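Local structure of acyl-[acyl-carrier-protein]--UDP-N-acetylglucosamine O-acyltransferase (Acinetobacter baumannii, 4E6U) at residues 131-137 against 149-155; 22-28 against 40-46; 69-75 against 98-104. The protein probably catalyses transfer of a 3-hydroxyacyl chain from acyl carrier protein to UDP-N-acetylglucosamine, the opening step of lipid A synthesis. One frame throughout, in Å; residues are numbered along the deposited sequence.

Contact 1. Residues 131-137 against 149-155; sequences VGDHNIF and IGDHVIV. With EDO (1,2-ethanediol), chain L.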
loop_
_atom_site.group_PDB
_atom_site.type_symbol
_atom_site.label_atom_id
_atom_site.label_comp_id
_atom_site.label_asym_id
_atom_site.label_seq_id
_atom_site.Cartn_x
_atom_site.Cartn_y
_atom_site.Cartn_z
ATOM N N VAL A 131 -11.298 -14.748 -9.723
ATOM C CA VAL A 131 -10.094 -14.484 -10.474
ATOM C C VAL A 131 -9.760 -15.738 -11.240
ATOM O O VAL A 131 -9.798 -16.822 -10.664
ATOM C CB VAL A 131 -8.905 -14.171 -9.509
ATOM C CG1 VAL A 131 -7.563 -14.085 -10.237
ATOM C CG2 VAL A 131 -9.169 -12.898 -8.681
ATOM N N GLY A 132 -9.423 -15.588 -12.514
ATOM C CA GLY A 132 -9.107 -16.722 -13.382
ATOM C C GLY A 132 -7.673 -17.203 -13.248
ATOM O O GLY A 132 -7.151 -17.345 -12.125
ATOM N N ASP A 133 -7.028 -17.453 -14.385
ATOM C CA ASP A 133 -5.719 -18.094 -14.431
ATOM C C ASP A 133 -4.678 -17.188 -15.052
ATOM O O ASP A 133 -5.010 -16.319 -15.871
ATOM C CB ASP A 133 -5.781 -19.345 -15.320
ATOM C CG ASP A 133 -6.760 -20.374 -14.828
ATOM O OD1 ASP A 133 -7.126 -20.412 -13.634
ATOM O OD2 ASP A 133 -7.187 -21.206 -15.676
ATOM N N HIS A 134 -3.403 -17.402 -14.712
ATOM C CA HIS A 134 -2.270 -16.747 -15.380
ATOM C C HIS A 134 -2.248 -15.230 -15.240
ATOM O O HIS A 134 -1.726 -14.518 -16.110
ATOM C CB HIS A 134 -2.165 -17.148 -16.880
ATOM C CG HIS A 134 -1.975 -18.617 -17.101
ATOM N ND1 HIS A 134 -0.761 -19.248 -16.923
ATOM C CD2 HIS A 134 -2.844 -19.577 -17.499
ATOM C CE1 HIS A 134 -0.897 -20.537 -17.187
ATOM N NE2 HIS A 134 -2.149 -20.760 -17.540
ATOM N N ASN A 135 -2.786 -14.735 -14.133
ATOM C CA ASN A 135 -2.791 -13.305 -13.880
ATOM C C ASN A 135 -1.601 -12.872 -13.040
ATOM O O ASN A 135 -1.030 -13.688 -12.311
ATOM C CB ASN A 135 -4.071 -12.917 -13.171
ATOM C CG ASN A 135 -5.299 -13.285 -13.974
ATOM O OD1 ASN A 135 -5.505 -12.748 -15.073
ATOM N ND2 ASN A 135 -6.117 -14.183 -13.450
ATOM N N ILE A 136 -1.247 -11.602 -13.134
ATOM C CA ILE A 136 -0.162 -11.037 -12.331
ATOM C C ILE A 136 -0.697 -9.799 -11.661
ATOM O O ILE A 136 -1.151 -8.867 -12.332
ATOM C CB ILE A 136 1.067 -10.659 -13.177
ATOM C CG1 ILE A 136 1.671 -11.896 -13.853
ATOM C CG2 ILE A 136 2.097 -9.903 -12.301
ATOM C CD1 ILE A 136 2.761 -11.584 -14.874
ATOM N N PHE A 137 -0.653 -9.781 -10.333
ATOM C CA PHE A 137 -0.997 -8.609 -9.533
ATOM C C PHE A 137 0.295 -8.096 -8.936
ATOM O O PHE A 137 0.923 -8.789 -8.128
ATOM C CB PHE A 137 -1.966 -8.982 -8.420
ATOM C CG PHE A 137 -3.227 -9.632 -8.905
ATOM C CD1 PHE A 137 -4.353 -8.862 -9.186
ATOM C CD2 PHE A 137 -3.274 -11.002 -9.117
ATOM C CE1 PHE A 137 -5.514 -9.454 -9.633
ATOM C CE2 PHE A 137 -4.427 -11.611 -9.549
ATOM C CZ PHE A 137 -5.560 -10.834 -9.815
ATOM N N ILE A 149 -12.034 -11.020 -12.433
ATOM C CA ILE A 149 -10.832 -10.904 -13.253
ATOM C C ILE A 149 -10.730 -12.172 -14.098
ATOM O O ILE A 149 -10.893 -13.292 -13.591
ATOM C CB ILE A 149 -9.556 -10.730 -12.382
ATOM C CG1 ILE A 149 -9.763 -9.719 -11.232
ATOM C CG2 ILE A 149 -8.342 -10.437 -13.254
ATOM C CD1 ILE A 149 -9.364 -8.281 -11.543
ATOM N N GLY A 150 -10.457 -11.985 -15.388
ATOM C CA GLY A 150 -10.339 -13.100 -16.327
ATOM C C GLY A 150 -8.987 -13.782 -16.250
ATOM O O GLY A 150 -8.508 -14.080 -15.148
ATOM N N ASP A 151 -8.391 -14.054 -17.404
ATOM C CA ASP A 151 -7.107 -14.744 -17.516
ATOM C C ASP A 151 -6.070 -13.856 -18.165
ATOM O O ASP A 151 -6.405 -12.983 -18.987
ATOM C CB ASP A 151 -7.229 -16.000 -18.397
ATOM C CG ASP A 151 -8.333 -16.938 -17.951
ATOM O OD1 ASP A 151 -8.571 -17.137 -16.756
ATOM O OD2 ASP A 151 -9.014 -17.514 -18.840
ATOM N N HIS A 152 -4.802 -14.072 -17.836
ATOM C CA HIS A 152 -3.706 -13.365 -18.509
ATOM C C HIS A 152 -3.779 -11.850 -18.366
ATOM O O HIS A 152 -3.359 -11.107 -19.252
ATOM C CB HIS A 152 -3.644 -13.777 -19.990
ATOM C CG HIS A 152 -3.286 -15.209 -20.182
ATOM N ND1 HIS A 152 -1.996 -15.670 -20.051
ATOM C CD2 HIS A 152 -4.049 -16.286 -20.475
ATOM C CE1 HIS A 152 -1.977 -16.975 -20.266
ATOM N NE2 HIS A 152 -3.210 -17.373 -20.514
ATOM N N VAL A 153 -4.307 -11.396 -17.235
ATOM C CA VAL A 153 -4.398 -9.974 -16.912
ATOM C C VAL A 153 -3.149 -9.539 -16.139
ATOM O O VAL A 153 -2.606 -10.323 -15.349
ATOM C CB VAL A 153 -5.645 -9.704 -16.048
ATOM C CG1 VAL A 153 -5.739 -8.236 -15.638
ATOM C CG2 VAL A 153 -6.919 -10.157 -16.801
ATOM N N ILE A 154 -2.693 -8.314 -16.363
ATOM C CA ILE A 154 -1.592 -7.766 -15.568
ATOM C C ILE A 154 -2.112 -6.508 -14.923
ATOM O O ILE A 154 -2.623 -5.606 -15.607
ATOM C CB ILE A 154 -0.347 -7.457 -16.408
ATOM C CG1 ILE A 154 0.172 -8.738 -17.067
ATOM C CG2 ILE A 154 0.749 -6.760 -15.558
ATOM C CD1 ILE A 154 1.320 -8.539 -18.038
ATOM N N VAL A 155 -2.002 -6.446 -13.599
ATOM C CA VAL A 155 -2.405 -5.262 -12.852
ATOM C C VAL A 155 -1.167 -4.610 -12.254
ATOM O O VAL A 155 -0.484 -5.193 -11.410
ATOM C CB VAL A 155 -3.427 -5.575 -11.751
ATOM C CG1 VAL A 155 -3.927 -4.275 -11.098
ATOM C CG2 VAL A 155 -4.599 -6.413 -12.308
HETATM C C1 EDO L . -14.558 -14.143 -15.047
HETATM O O1 EDO L . -13.746 -13.393 -15.963
HETATM C C2 EDO L . -13.746 -14.537 -13.814
HETATM O O2 EDO L . -12.602 -15.317 -14.198
HETATM O O HOH W 1 -0.628 -12.104 -16.746
#

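Contact 2. Residues 22-28 against 40-46; sequences IASDVQI and IGAGTKL. With SO4 (sulfate ion), chain C.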
loop_
_atom_site.group_PDB
_atom_site.type_symbol
_atom_site.label_atom_id
_atom_site.label_comp_id
_atom_site.label_asym_id
_atom_site.label_seq_id
_atom_site.Cartn_x
_atom_site.Cartn_y
_atom_site.Cartn_z
ATOM N N ILE A 22 -4.867 -32.382 5.029
ATOM C CA ILE A 22 -3.599 -32.027 4.428
ATOM C C ILE A 22 -3.180 -33.150 3.496
ATOM O O ILE A 22 -3.066 -34.300 3.924
ATOM C CB ILE A 22 -2.504 -31.836 5.510
ATOM C CG1 ILE A 22 -2.964 -30.905 6.655
ATOM C CG2 ILE A 22 -1.198 -31.344 4.885
ATOM C CD1 ILE A 22 -3.279 -29.490 6.217
ATOM N N ALA A 23 -2.959 -32.822 2.233
ATOM C CA ALA A 23 -2.568 -33.823 1.241
ATOM C C ALA A 23 -1.098 -34.171 1.356
ATOM O O ALA A 23 -0.353 -33.627 2.195
ATOM C CB ALA A 23 -2.889 -33.324 -0.163
ATOM N N SER A 24 -0.678 -35.107 0.503
ATOM C CA SER A 24 0.707 -35.519 0.434
ATOM C C SER A 24 1.655 -34.401 0.033
ATOM O O SER A 24 1.297 -33.480 -0.717
ATOM C CB SER A 24 0.866 -36.688 -0.547
ATOM O OG SER A 24 0.526 -36.290 -1.866
ATOM N N ASP A 25 2.871 -34.521 0.542
ATOM C CA ASP A 25 3.999 -33.648 0.264
ATOM C C ASP A 25 3.731 -32.154 0.493
ATOM O O ASP A 25 4.340 -31.303 -0.155
ATOM C CB ASP A 25 4.678 -33.926 -1.107
ATOM C CG ASP A 25 4.873 -35.402 -1.396
ATOM O OD1 ASP A 25 5.624 -36.066 -0.661
ATOM O OD2 ASP A 25 4.285 -35.876 -2.388
ATOM N N VAL A 26 2.823 -31.852 1.418
ATOM C CA VAL A 26 2.578 -30.457 1.812
ATOM C C VAL A 26 3.640 -30.021 2.807
ATOM O O VAL A 26 3.986 -30.763 3.729
ATOM C CB VAL A 26 1.176 -30.301 2.388
ATOM C CG1 VAL A 26 1.003 -28.930 3.090
ATOM C CG2 VAL A 26 0.149 -30.433 1.258
ATOM N N GLN A 27 4.152 -28.816 2.605
ATOM C CA GLN A 27 5.112 -28.201 3.516
ATOM C C GLN A 27 4.425 -27.062 4.229
ATOM O O GLN A 27 3.728 -26.267 3.597
ATOM C CB GLN A 27 6.312 -27.672 2.764
ATOM C CG GLN A 27 7.142 -28.750 2.103
ATOM C CD GLN A 27 8.165 -28.139 1.171
ATOM O OE1 GLN A 27 7.964 -28.076 -0.050
ATOM N NE2 GLN A 27 9.225 -27.616 1.743
ATOM N N ILE A 28 4.628 -26.988 5.534
ATOM C CA ILE A 28 4.082 -25.911 6.349
ATOM C C ILE A 28 5.182 -25.488 7.300
ATOM O O ILE A 28 5.663 -26.306 8.080
ATOM C CB ILE A 28 2.821 -26.348 7.132
ATOM C CG1 ILE A 28 1.710 -26.810 6.177
ATOM C CG2 ILE A 28 2.317 -25.216 8.066
ATOM C CD1 ILE A 28 0.458 -27.367 6.848
ATOM N N ILE A 40 -5.626 -28.560 2.087
ATOM C CA ILE A 40 -4.415 -28.136 1.383
ATOM C C ILE A 40 -3.956 -29.251 0.460
ATOM O O ILE A 40 -3.635 -30.355 0.912
ATOM C CB ILE A 40 -3.284 -27.732 2.335
ATOM C CG1 ILE A 40 -3.797 -26.675 3.322
ATOM C CG2 ILE A 40 -2.088 -27.211 1.533
ATOM C CD1 ILE A 40 -2.733 -26.178 4.268
ATOM N N GLY A 41 -3.931 -28.934 -0.827
ATOM C CA GLY A 41 -3.613 -29.896 -1.868
ATOM C C GLY A 41 -2.143 -30.210 -2.029
ATOM O O GLY A 41 -1.246 -29.493 -1.566
ATOM N N ALA A 42 -1.892 -31.301 -2.741
ATOM C CA ALA A 42 -0.583 -31.895 -2.813
ATOM C C ALA A 42 0.458 -30.943 -3.346
ATOM O O ALA A 42 0.220 -30.206 -4.305
ATOM C CB ALA A 42 -0.645 -33.155 -3.698
ATOM N N GLY A 43 1.624 -30.962 -2.715
ATOM C CA GLY A 43 2.750 -30.187 -3.193
ATOM C C GLY A 43 2.748 -28.710 -2.806
ATOM O O GLY A 43 3.670 -27.987 -3.151
ATOM N N THR A 44 1.703 -28.265 -2.129
ATOM C CA THR A 44 1.641 -26.872 -1.705
ATOM C C THR A 44 2.627 -26.644 -0.576
ATOM O O THR A 44 2.839 -27.505 0.288
ATOM C CB THR A 44 0.197 -26.511 -1.329
ATOM O OG1 THR A 44 -0.542 -26.312 -2.544
ATOM C CG2 THR A 44 0.121 -25.210 -0.498
ATOM N N LYS A 45 3.259 -25.478 -0.620
ATOM C CA LYS A 45 4.217 -25.047 0.410
ATOM C C LYS A 45 3.789 -23.742 1.042
ATOM O O LYS A 45 3.586 -22.735 0.341
ATOM C CB LYS A 45 5.615 -24.865 -0.180
ATOM C CG LYS A 45 6.634 -24.254 0.799
ATOM C CD LYS A 45 8.024 -24.154 0.168
ATOM C CE LYS A 45 9.013 -23.590 1.171
ATOM N NZ LYS A 45 10.399 -23.551 0.618
ATOM N N LEU A 46 3.648 -23.780 2.354
ATOM C CA LEU A 46 3.501 -22.570 3.151
ATOM C C LEU A 46 4.833 -22.323 3.819
ATOM O O LEU A 46 5.404 -23.245 4.403
ATOM C CB LEU A 46 2.427 -22.740 4.218
ATOM C CG LEU A 46 0.967 -22.513 3.821
ATOM C CD1 LEU A 46 0.536 -23.423 2.667
ATOM C CD2 LEU A 46 0.066 -22.709 5.010
HETATM S S SO4 C . 13.052 -21.082 1.832
HETATM O O1 SO4 C . 13.905 -22.198 2.264
HETATM O O2 SO4 C . 13.321 -20.779 0.425
HETATM O O3 SO4 C . 11.644 -21.462 1.985
HETATM O O4 SO4 C . 13.343 -19.896 2.659
HETATM O O HOH W 2 11.209 -26.171 0.425
#

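Contact 3. Residues 69-75 against 98-104; sequences SVGEVCQ and CSLHRGT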
loop_
_atom_site.group_PDB
_atom_site.type_symbol
_atom_site.label_atom_id
_atom_site.label_comp_id
_atom_site.label_asym_id
_atom_site.label_seq_id
_atom_site.Cartn_x
_atom_site.Cartn_y
_atom_site.Cartn_z
ATOM N N SER A 69 -2.305 -13.530 4.891
ATOM C CA SER A 69 -3.556 -13.839 5.572
ATOM C C SER A 69 -4.508 -14.410 4.530
ATOM O O SER A 69 -4.993 -13.687 3.649
ATOM C CB SER A 69 -4.131 -12.568 6.183
ATOM O OG SER A 69 -5.383 -12.822 6.787
ATOM N N VAL A 70 -4.720 -15.705 4.612
ATOM C CA VAL A 70 -5.399 -16.438 3.540
ATOM C C VAL A 70 -6.702 -16.997 4.062
ATOM O O VAL A 70 -6.711 -17.753 5.036
ATOM C CB VAL A 70 -4.490 -17.580 3.017
ATOM C CG1 VAL A 70 -5.188 -18.391 1.914
ATOM C CG2 VAL A 70 -3.216 -16.999 2.453
ATOM N N GLY A 71 -7.812 -16.645 3.424
ATOM C CA GLY A 71 -9.106 -17.214 3.850
ATOM C C GLY A 71 -9.552 -16.691 5.195
ATOM O O GLY A 71 -9.983 -17.448 6.071
ATOM N N GLU A 72 -9.422 -15.382 5.366
ATOM C CA GLU A 72 -9.936 -14.716 6.545
ATOM C C GLU A 72 -11.324 -14.157 6.246
ATOM O O GLU A 72 -11.664 -13.954 5.074
ATOM C CB GLU A 72 -8.961 -13.600 6.974
ATOM C CG GLU A 72 -9.282 -12.955 8.337
ATOM C CD GLU A 72 -9.519 -14.010 9.427
ATOM O OE1 GLU A 72 -8.526 -14.496 10.001
ATOM O OE2 GLU A 72 -10.690 -14.393 9.695
ATOM N N VAL A 73 -12.110 -13.918 7.292
ATOM C CA VAL A 73 -13.443 -13.345 7.130
ATOM C C VAL A 73 -13.334 -12.005 6.413
ATOM O O VAL A 73 -12.361 -11.250 6.557
ATOM C CB VAL A 73 -14.164 -13.173 8.494
ATOM C CG1 VAL A 73 -14.474 -14.529 9.121
ATOM C CG2 VAL A 73 -13.385 -12.262 9.452
ATOM N N CYS A 74 -14.349 -11.686 5.644
ATOM C CA CYS A 74 -14.301 -10.462 4.859
ATOM C C CYS A 74 -14.480 -9.191 5.687
ATOM O O CYS A 74 -14.744 -9.241 6.885
ATOM C CB CYS A 74 -15.320 -10.504 3.745
ATOM S SG CYS A 74 -16.972 -10.285 4.294
ATOM N N GLN A 75 -14.349 -8.062 5.003
ATOM C CA GLN A 75 -14.409 -6.735 5.627
ATOM C C GLN A 75 -15.760 -6.047 5.437
ATOM O O GLN A 75 -15.962 -4.933 5.923
ATOM C CB GLN A 75 -13.303 -5.855 5.040
ATOM C CG GLN A 75 -11.927 -6.405 5.353
ATOM C CD GLN A 75 -10.819 -5.500 4.880
ATOM O OE1 GLN A 75 -9.979 -5.089 5.684
ATOM N NE2 GLN A 75 -10.773 -5.206 3.582
ATOM N N CYS A 98 0.024 -10.602 1.573
ATOM C CA CYS A 98 -1.268 -10.659 0.877
ATOM C C CYS A 98 -2.400 -10.903 1.842
ATOM O O CYS A 98 -2.203 -11.420 2.958
ATOM C CB CYS A 98 -1.281 -11.759 -0.186
ATOM S SG CYS A 98 -0.232 -11.384 -1.614
ATOM N N SER A 99 -3.602 -10.519 1.427
ATOM C CA SER A 99 -4.801 -10.808 2.213
ATOM C C SER A 99 -5.881 -11.252 1.246
ATOM O O SER A 99 -6.174 -10.546 0.272
ATOM C CB SER A 99 -5.242 -9.613 3.069
ATOM O OG SER A 99 -5.324 -8.428 2.296
ATOM N N LEU A 100 -6.400 -12.452 1.475
ATOM C CA LEU A 100 -7.424 -13.050 0.622
ATOM C C LEU A 100 -8.602 -13.373 1.512
ATOM O O LEU A 100 -8.479 -14.137 2.470
ATOM C CB LEU A 100 -6.913 -14.317 -0.079
ATOM C CG LEU A 100 -5.962 -14.071 -1.242
ATOM C CD1 LEU A 100 -4.531 -13.972 -0.728
ATOM C CD2 LEU A 100 -6.105 -15.187 -2.281
ATOM N N HIS A 101 -9.755 -12.784 1.215
ATOM C CA HIS A 101 -10.904 -12.905 2.105
ATOM C C HIS A 101 -12.026 -13.762 1.551
ATOM O O HIS A 101 -12.207 -13.833 0.349
ATOM C CB HIS A 101 -11.433 -11.530 2.495
ATOM C CG HIS A 101 -10.512 -10.789 3.400
ATOM N ND1 HIS A 101 -10.667 -9.451 3.689
ATOM C CD2 HIS A 101 -9.398 -11.200 4.057
ATOM C CE1 HIS A 101 -9.702 -9.078 4.516
ATOM N NE2 HIS A 101 -8.926 -10.121 4.764
ATOM N N ARG A 102 -12.741 -14.405 2.467
ATOM C CA ARG A 102 -13.843 -15.299 2.123
ATOM C C ARG A 102 -15.052 -14.503 1.651
ATOM O O ARG A 102 -15.100 -13.275 1.773
ATOM C CB ARG A 102 -14.167 -16.193 3.316
ATOM C CG ARG A 102 -12.935 -16.997 3.780
ATOM C CD ARG A 102 -13.291 -18.167 4.675
ATOM N NE ARG A 102 -14.130 -17.819 5.829
ATOM C CZ ARG A 102 -13.698 -17.688 7.086
ATOM N NH1 ARG A 102 -12.416 -17.826 7.400
ATOM N NH2 ARG A 102 -14.565 -17.425 8.059
ATOM N N GLY A 103 -16.026 -15.216 1.080
ATOM C CA GLY A 103 -17.178 -14.546 0.457
ATOM C C GLY A 103 -18.271 -14.086 1.401
ATOM O O GLY A 103 -18.131 -14.120 2.616
ATOM N N THR A 104 -19.375 -13.634 0.803
ATOM C CA THR A 104 -20.553 -13.218 1.564
ATOM C C THR A 104 -21.777 -13.942 1.019
ATOM O O THR A 104 -21.833 -14.292 -0.161
ATOM C CB THR A 104 -20.806 -11.701 1.493
ATOM O OG1 THR A 104 -21.040 -11.314 0.133
ATOM C CG2 THR A 104 -19.614 -10.916 2.060
HETATM O O HOH W 3 -11.086 -17.099 9.917
HETATM O O HOH W 4 -16.384 -13.678 4.917
HETATM O O HOH W 5 -12.977 -8.445 2.355
#

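Contact 1. Residues 131-137 against 149-155
N135 and D151 tie two successive coils together at a corner of the left-handed parallel beta-helix built from hexapeptide repeats. The amide of N135 uses both ends. OD1 accepts V153 N at 2.8 Å, in the carbonyl plane and on a lone pair, while ND2 gives a hydrogen to G150 O at 2.9 Å with that oxygen close to the amide plane. Two bonds to one neighbouring corner fix which way the flat group is turned, and chi1 of -59° sets CG beside the backbone N, from where the amide can enter the next corner. N117 binds G132 O and N135 N in the same manner, so two stacked asparagines repeat the bonding in successive coils; the position after them is V153. On the outer part of the turn, D151 OD1 accepts D133 N at 2.8 Å, on the anti side of the carboxylate and 26° out of its plane; D133 OD1 in turn accepts S115 N of the preceding coil.

Parallel strand pairing flanks this corner. V131 bridges I149 before it and, after it, I136 N bonds V153 O and V155 N bonds I136 O, each at 2.9 Å. This register, repeated at an interval of 18 residues, is the signature of the coil. H134 and H152 stand side by side with ring planes only 5° apart, but slid so far that they barely overlap, their centroids 4.8 Å apart. Over one face of the H152 ring, toward its rim, sits H134 CB, a CH-pi contact 3.6 Å from the centroid. H116 and Y170 extend the row at its two ends. A water donates to both H134 O and V153 O, and an ethanediol, probably from the crystallisation liquor, donates through O2 to I149 O.

Contact 2. Residues 22-28 against 40-46
The 22-28 and 40-46 backbones run parallel, I22 pairing with I40, Q27 with K45 and I28 with L46, and between these bridges each chain makes a type II turn, A23 to V26 and G41 to T44. These are neighbouring corners of a left-handed parallel beta-helix, near the N-terminal end of its hexapeptide repeats. Four backbone bonds cross the contact: A23 N to I40 O on the approach to the turn, G43 N to S24 O at 3.2 Å within it, then Q27 N to T44 O and L46 N to Q27 O. The bond from L46 N to Q27 O is 2.8 Å long and almost straight (177°). D25 and G43 take the positive-phi position of their turns.

I22, I40, I28 and L46 send their side chains to one face, the inside of the coil. The CD1 tips of I22 and I40 meet at 3.9 Å, with the two side chains lying alongside each other. V26 crosses I40 at about a right angle: its CG1 comes within 3.9 Å of I40 CG2, while the other methyl, V26 CG2, rests 3.3 Å from G41 O, the oxygen that also accepts T44 N within the 41-44 turn. T44 is held from the following coil, where its OG1 bonds with G59 O and N62 N.

On the outward face, Q27 and K45 carry the contact. Their chains pass at an angle, and the Q27 amide lies against the aliphatic part of K45, with OE1 3.9 Å from K45 CD. With CG opposite the backbone N (chi1 173°) and every later torsion extended, K45 runs out alongside the glutamine, its NZ ending a little further out. A water accepts from Q27 NE2 and from K45 NZ, and K45 NZ also donates to O3 of a sulfate, probably from the crystallisation liquor, at 2.8 Å.

Contact 3. Residues 69-75 against 98-104
R102 and H101 grip the 69-75 chain by two flat groups. R102 NH1 donates to G71 O at 2.8 Å, from above the carbonyl plane, and the guanidinium face lies against the backbone at V73 N; a bend at chi3 (-53°) folds the arginine back to this place. The H101 ring has V73 O centred over one face, 3.7 Å above the plane, and Q75 CG near its edge, 3.6 Å from CE1.

The two backbones pair in parallel, with a beta bulge. S69 N bonds C98 O, and L100 N bonds S69 O; L100 O then accepts both G71 N (2.8 Å) and E72 N (3.3 Å), shifting the register by one before R102 N meets E72 O. G71, at positive phi, is where the chain turns its corner.

Further out, a water accepts from R102 NH1 and donates to E72 OE2, which also takes V73 N at 2.8 Å. A second water joins Q75 N and H101 ND1. The third subunit supplies E96, whose OE2 bonds H101 NE2 and S69 OG, and R95, which donates to V73 O.

E72 and R102 are opposite charges 4.5 Å apart (OE2 to NH1) without a direct bond; they probably still attract through space, more strongly for being buried, while the water that bonds both OE2 and NH1 bridges them.

How the contacts relate
Along the chain the order is contact 2, contact 3, contact 1, each closing before the next opens. Contacts 1 and 2 are equivalent corners of the beta-helix: strands 27-28, 45-46, 136-137 and 154-155 belong to one sheet, and the centres of the two contacts are about 24 Å apart. Contact 3 uses strands 69-70 and 99-101 of a different sheet, about 18 Å from contact 1 and about 20 Å from contact 2 between centres, and no two contacts touch. Contact 2 meets no other chain and contact 1 touches the second subunit only through I136, whereas contact 3, where long loops leave the coil, packs and bonds against the third subunit, linking neighbouring subunits.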